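Local coordinates for AtxE2 (Asticcacaulis excentricus, PDB 5TXC), which hydrolyses the isopeptide bond of the lasso peptides astexin-2 and astexin-3, turning these threaded molecules into linear peptides, at residues A[112-117]-A[223-228]; A[118-123]-A[187-192]. One frame throughout, in Å; residues are numbered along the deposited sequence.

Interaction 1 (A[112-117]-A[223-228]); sequences TIPSWG and VLEPIS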
loop_
_atom_site.group_PDB
_atom_site.type_symbol
_atom_site.label_atom_id
_atom_site.label_comp_id
_atom_site.label_asym_id
_atom_site.label_seq_id
_atom_site.Cartn_x
_atom_site.Cartn_y
_atom_site.Cartn_z
ATOM N N THR A 112 -10.920 -0.576 -6.574
ATOM C CA THR A 112 -12.135 -0.252 -5.844
ATOM C C THR A 112 -12.760 -1.497 -5.224
ATOM O O THR A 112 -12.718 -2.586 -5.811
ATOM C CB THR A 112 -13.134 0.445 -6.788
ATOM O OG1 THR A 112 -14.367 0.673 -6.102
ATOM C CG2 THR A 112 -13.377 -0.392 -8.055
ATOM N N ILE A 113 -13.311 -1.331 -4.020
ATOM C CA ILE A 113 -14.059 -2.400 -3.345
ATOM C C ILE A 113 -15.243 -1.799 -2.611
ATOM O O ILE A 113 -15.221 -0.641 -2.177
ATOM C CB ILE A 113 -13.185 -3.178 -2.344
ATOM C CG1 ILE A 113 -12.567 -2.207 -1.340
ATOM C CG2 ILE A 113 -12.126 -3.992 -3.071
ATOM C CD1 ILE A 113 -12.454 -2.760 0.060
ATOM N N PRO A 114 -16.322 -2.576 -2.483
ATOM C CA PRO A 114 -17.373 -2.237 -1.511
ATOM C C PRO A 114 -16.798 -2.221 -0.105
ATOM O O PRO A 114 -15.964 -3.063 0.243
ATOM C CB PRO A 114 -18.402 -3.362 -1.689
ATOM C CG PRO A 114 -17.720 -4.403 -2.521
ATOM C CD PRO A 114 -16.705 -3.704 -3.344
ATOM N N SER A 115 -17.274 -1.290 0.733
ATOM C CA SER A 115 -16.568 -1.152 2.001
ATOM C C SER A 115 -17.383 -0.745 3.227
ATOM O O SER A 115 -17.069 -1.187 4.343
ATOM C CB SER A 115 -15.415 -0.160 1.819
ATOM O OG SER A 115 -14.776 0.084 3.050
ATOM N N TRP A 116 -18.414 0.069 3.091
ATOM C CA TRP A 116 -19.221 0.332 4.282
ATOM C C TRP A 116 -20.678 -0.047 4.082
ATOM O O TRP A 116 -21.569 0.523 4.707
ATOM C CB TRP A 116 -19.067 1.779 4.751
ATOM C CG TRP A 116 -17.687 2.055 5.234
ATOM C CD1 TRP A 116 -16.651 2.541 4.507
ATOM C CD2 TRP A 116 -17.178 1.843 6.572
ATOM N NE1 TRP A 116 -15.528 2.652 5.300
ATOM C CE2 TRP A 116 -15.827 2.243 6.573
ATOM C CE3 TRP A 116 -17.743 1.374 7.766
ATOM C CZ2 TRP A 116 -15.022 2.192 7.725
ATOM C CZ3 TRP A 116 -16.948 1.327 8.919
ATOM C CH2 TRP A 116 -15.599 1.731 8.885
ATOM N N GLY A 117 -20.932 -1.026 3.227
ATOM C CA GLY A 117 -22.275 -1.257 2.782
ATOM C C GLY A 117 -22.593 -0.385 1.611
ATOM O O GLY A 117 -23.738 -0.389 1.140
ATOM N N VAL A 223 -24.438 4.426 -3.991
ATOM C CA VAL A 223 -25.163 3.181 -4.177
ATOM C C VAL A 223 -24.902 2.283 -2.978
ATOM O O VAL A 223 -23.753 2.105 -2.556
ATOM C CB VAL A 223 -24.747 2.505 -5.496
ATOM C CG1 VAL A 223 -25.435 1.154 -5.640
ATOM C CG2 VAL A 223 -25.077 3.412 -6.689
ATOM N N LEU A 224 -25.971 1.756 -2.393
ATOM C CA LEU A 224 -25.840 0.797 -1.309
ATOM C C LEU A 224 -25.766 -0.635 -1.832
ATOM O O LEU A 224 -26.420 -0.989 -2.817
ATOM C CB LEU A 224 -27.032 0.911 -0.366
ATOM C CG LEU A 224 -27.236 2.272 0.277
ATOM C CD1 LEU A 224 -28.499 2.218 1.128
ATOM C CD2 LEU A 224 -25.999 2.646 1.095
ATOM N N GLU A 225 -24.979 -1.464 -1.143
ATOM C CA GLU A 225 -25.058 -2.921 -1.313
ATOM C C GLU A 225 -26.458 -3.341 -0.899
ATOM O O GLU A 225 -27.041 -2.692 -0.034
ATOM C CB GLU A 225 -23.995 -3.645 -0.473
ATOM C CG GLU A 225 -22.594 -3.591 -1.063
ATOM C CD GLU A 225 -22.501 -4.317 -2.404
ATOM O OE1 GLU A 225 -23.227 -5.310 -2.575
ATOM O OE2 GLU A 225 -21.712 -3.911 -3.288
ATOM N N PRO A 226 -26.990 -4.448 -1.461
ATOM C CA PRO A 226 -26.379 -5.423 -2.385
ATOM C C PRO A 226 -26.516 -5.079 -3.866
ATOM O O PRO A 226 -27.589 -4.683 -4.312
ATOM C CB PRO A 226 -27.153 -6.709 -2.076
ATOM C CG PRO A 226 -28.516 -6.227 -1.678
ATOM C CD PRO A 226 -28.338 -4.872 -1.029
ATOM N N ILE A 227 -25.426 -5.226 -4.613
ATOM C CA ILE A 227 -25.419 -5.077 -6.065
ATOM C C ILE A 227 -24.807 -6.347 -6.652
ATOM O O ILE A 227 -23.673 -6.708 -6.310
ATOM C CB ILE A 227 -24.629 -3.837 -6.514
ATOM C CG1 ILE A 227 -25.242 -2.554 -5.931
ATOM C CG2 ILE A 227 -24.567 -3.780 -8.039
ATOM C CD1 ILE A 227 -26.680 -2.252 -6.370
ATOM N N SER A 228 -25.542 -7.018 -7.537
ATOM C CA SER A 228 -25.125 -8.326 -8.031
ATOM C C SER A 228 -24.040 -8.222 -9.093
ATOM O O SER A 228 -23.946 -7.233 -9.836
ATOM C CB SER A 228 -26.315 -9.096 -8.606
ATOM O OG SER A 228 -27.235 -9.455 -7.585
HETATM O O HOH W 1 -26.025 -1.653 2.972
#
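The side chain of Glu225 lies over the carbonyl of Gly117 and reaches on to the ring of Pro114. Its CB is 3.6 Å from Gly117 O, and CG follows a little farther off. The carboxylate end meets the proline obliquely, with Glu225 OE2 3.7 Å from Pro114 CB. One backbone hydrogen bond joins the two loops: Glu225 N donates to Gly117 O at 2.8 Å. The same oxygen takes a CA-H...O contact from Leu224 CA at 3.4 Å. A water also donates to Gly117 O and, weakly, to Glu225 O, so Gly117 O is gripped by two conventional donors. Gly117 has a positive phi of 86°, where a side chain would press on the carbonyl oxygen of Trp116. The Glu225 chain bends at its second torsion (chi2 -64°), which folds the carboxylate back toward its own loop. There Ile227 N donates to Glu225 OE1 at 3.0 Å, from above the carboxylate plane, and this bond spans the cis peptide bond before Pro226. The other oxygen, OE2, has a long, weak ion pair with Arg189. An alanine in place of Glu225 would probably leave Ile227 N without this acceptor and open a gap beside Pro114. Trp116, which binds astexin-3, turns away from this contact to pack on helix 563-570, and Arg565 of that helix bonds its carbonyl. Val223 and Ile227 pack on helix 190-202, and the 223-228 loop leads into strand 230-235.

Interaction 2 (A[118-123]-A[187-192]); sequences YARNAP and SGRPGF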
loop_
_atom_site.group_PDB
_atom_site.type_symbol
_atom_site.label_atom_id
_atom_site.label_comp_id
_atom_site.label_asym_id
_atom_site.label_seq_id
_atom_site.Cartn_x
_atom_site.Cartn_y
_atom_site.Cartn_z
ATOM N N TYR A 118 -21.601 0.387 1.162
ATOM C CA TYR A 118 -21.622 1.078 -0.111
ATOM C C TYR A 118 -21.099 0.122 -1.167
ATOM O O TYR A 118 -20.184 -0.667 -0.908
ATOM C CB TYR A 118 -20.742 2.330 -0.057
ATOM C CG TYR A 118 -21.260 3.383 0.886
ATOM C CD1 TYR A 118 -22.545 3.881 0.766
ATOM C CD2 TYR A 118 -20.475 3.852 1.913
ATOM C CE1 TYR A 118 -23.029 4.849 1.637
ATOM C CE2 TYR A 118 -20.946 4.816 2.792
ATOM C CZ TYR A 118 -22.226 5.307 2.652
ATOM O OH TYR A 118 -22.694 6.251 3.538
ATOM N N ALA A 119 -21.678 0.201 -2.366
ATOM C CA ALA A 119 -21.301 -0.727 -3.423
ATOM C C ALA A 119 -19.957 -0.365 -4.027
ATOM O O ALA A 119 -19.176 -1.254 -4.370
ATOM C CB ALA A 119 -22.379 -0.772 -4.509
ATOM N N ARG A 120 -19.646 0.921 -4.124
ATOM C CA ARG A 120 -18.381 1.330 -4.732
ATOM C C ARG A 120 -17.965 2.650 -4.091
ATOM O O ARG A 120 -18.468 3.715 -4.464
ATOM C CB ARG A 120 -18.530 1.458 -6.238
ATOM C CG ARG A 120 -17.294 1.941 -6.981
ATOM C CD ARG A 120 -17.542 1.855 -8.478
ATOM N NE ARG A 120 -16.803 2.859 -9.226
ATOM C CZ ARG A 120 -16.855 2.985 -10.551
ATOM N NH1 ARG A 120 -17.625 2.168 -11.268
ATOM N NH2 ARG A 120 -16.139 3.930 -11.159
ATOM N N ASN A 121 -17.062 2.569 -3.120
ATOM C CA ASN A 121 -16.596 3.772 -2.457
ATOM C C ASN A 121 -15.809 4.647 -3.415
ATOM O O ASN A 121 -15.418 4.229 -4.510
ATOM C CB ASN A 121 -15.687 3.441 -1.289
ATOM C CG ASN A 121 -16.432 3.238 -0.033
ATOM O OD1 ASN A 121 -16.693 4.184 0.706
ATOM N ND2 ASN A 121 -16.793 2.001 0.234
ATOM N N ALA A 122 -15.581 5.880 -2.981
ATOM C CA ALA A 122 -14.651 6.734 -3.690
ATOM C C ALA A 122 -13.279 6.062 -3.708
ATOM O O ALA A 122 -12.857 5.490 -2.694
ATOM C CB ALA A 122 -14.560 8.111 -3.027
ATOM N N PRO A 123 -12.553 6.128 -4.824
ATOM C CA PRO A 123 -11.257 5.449 -4.907
ATOM C C PRO A 123 -10.332 5.874 -3.780
ATOM O O PRO A 123 -10.269 7.054 -3.411
ATOM C CB PRO A 123 -10.701 5.903 -6.259
ATOM C CG PRO A 123 -11.840 6.546 -6.991
ATOM C CD PRO A 123 -12.788 7.035 -5.960
ATOM N N SER A 187 -16.728 -10.391 -15.908
ATOM C CA SER A 187 -17.668 -10.011 -14.861
ATOM C C SER A 187 -17.796 -8.492 -14.783
ATOM O O SER A 187 -16.934 -7.746 -15.248
ATOM C CB SER A 187 -17.227 -10.565 -13.501
ATOM O OG SER A 187 -15.937 -10.060 -13.178
ATOM N N GLY A 188 -18.891 -8.044 -14.188
ATOM C CA GLY A 188 -19.126 -6.627 -13.979
ATOM C C GLY A 188 -20.455 -6.455 -13.281
ATOM O O GLY A 188 -21.181 -7.423 -13.045
ATOM N N ARG A 189 -20.779 -5.206 -12.956
ATOM C CA ARG A 189 -22.023 -4.901 -12.248
ATOM C C ARG A 189 -22.847 -3.858 -12.995
ATOM O O ARG A 189 -22.711 -2.658 -12.740
ATOM C CB ARG A 189 -21.711 -4.423 -10.830
ATOM C CG ARG A 189 -21.053 -5.490 -9.966
ATOM C CD ARG A 189 -20.655 -4.998 -8.601
ATOM N NE ARG A 189 -19.554 -4.047 -8.701
ATOM C CZ ARG A 189 -19.156 -3.250 -7.711
ATOM N NH1 ARG A 189 -19.760 -3.300 -6.538
ATOM N NH2 ARG A 189 -18.146 -2.411 -7.894
ATOM N N PRO A 190 -23.733 -4.274 -13.908
ATOM C CA PRO A 190 -24.638 -3.287 -14.524
ATOM C C PRO A 190 -25.710 -2.787 -13.570
ATOM O O PRO A 190 -26.215 -1.677 -13.760
ATOM C CB PRO A 190 -25.222 -4.030 -15.733
ATOM C CG PRO A 190 -25.024 -5.457 -15.438
ATOM C CD PRO A 190 -23.802 -5.583 -14.578
ATOM N N GLY A 191 -26.094 -3.576 -12.567
ATOM C CA GLY A 191 -27.036 -3.096 -11.568
ATOM C C GLY A 191 -26.526 -1.905 -10.778
ATOM O O GLY A 191 -27.328 -1.168 -10.186
ATOM N N PHE A 192 -25.201 -1.716 -10.739
ATOM C CA PHE A 192 -24.624 -0.510 -10.155
ATOM C C PHE A 192 -24.948 0.708 -11.015
ATOM O O PHE A 192 -25.265 1.780 -10.491
ATOM C CB PHE A 192 -23.109 -0.684 -9.986
ATOM C CG PHE A 192 -22.410 0.542 -9.459
ATOM C CD1 PHE A 192 -22.348 0.796 -8.101
ATOM C CD2 PHE A 192 -21.801 1.442 -10.339
ATOM C CE1 PHE A 192 -21.703 1.937 -7.627
ATOM C CE2 PHE A 192 -21.155 2.567 -9.880
ATOM C CZ PHE A 192 -21.106 2.822 -8.521
#
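Phe192 and Arg120 cross at about a right angle, and the Arg120 guanidinium is turned only 13° from the plane of the ring. The planes are thus nearly parallel, but the guanidinium is displaced obliquely from the ring, with Arg120 NH1 3.8 Å from Phe192 CE2. Most of the touching is done by the aliphatic part of the arginine. Arg120 CB is 3.5 Å from Phe192 CE1, and Arg120 CD is 3.7 Å from Phe192 CZ. The chain runs extended from CG to NE. CG is anti to the backbone N (chi1 177°), which carries the chain across the ring's outer end, CE1, CZ and CE2. Ala119 meets the ring differently: its methyl sits at the edge, CB 3.9 Å from Phe192 CD1. Arg189 reaches the same loop with a hydrogen bond from NH1 to Ala119 O, 3.0 Å long and nearly straight at 169°. The oxygen lies in the guanidinium plane, at its edge, while the donor stands above the carbonyl plane. A bend at chi3 turns the arginine end toward this oxygen. Its NE makes a salt bridge to Glu174, which helps fix the rotation of the group. Arg120 NE is 5.6 Å from Arg189 NH2. Glu174 and Asp172, the latter in a long, weak ion pair with Arg120, probably temper these like charges. The loop packs on the point where strand 183-188 of a four-stranded antiparallel blade passes into helix 190-202, consistent with the beta-propeller of S9 peptidases.

The centres of interactions 1 and 2 are about 6 Å apart, and the two contacts touch. Residues 112-117 and 118-123 run on without a break in one loop between strands 100-104 and 133-134. Their partners flank helix 190-202: residues 187-192 lead into it, and 223-228 come after it, before strand 230-235. Along the chain, interaction 2 is nested inside interaction 1. Strands 183-188 and 230-235 are neighbours in one four-stranded antiparallel sheet, so both contacts join the loop to segments bordering that sheet. A probable backbone hydrogen bond between Ala119 N and Val223 O, 2.8 Å, joins them. Together they set the loop bearing the astexin-3 site against a probable propeller blade, beside hydrolase helix 563-570.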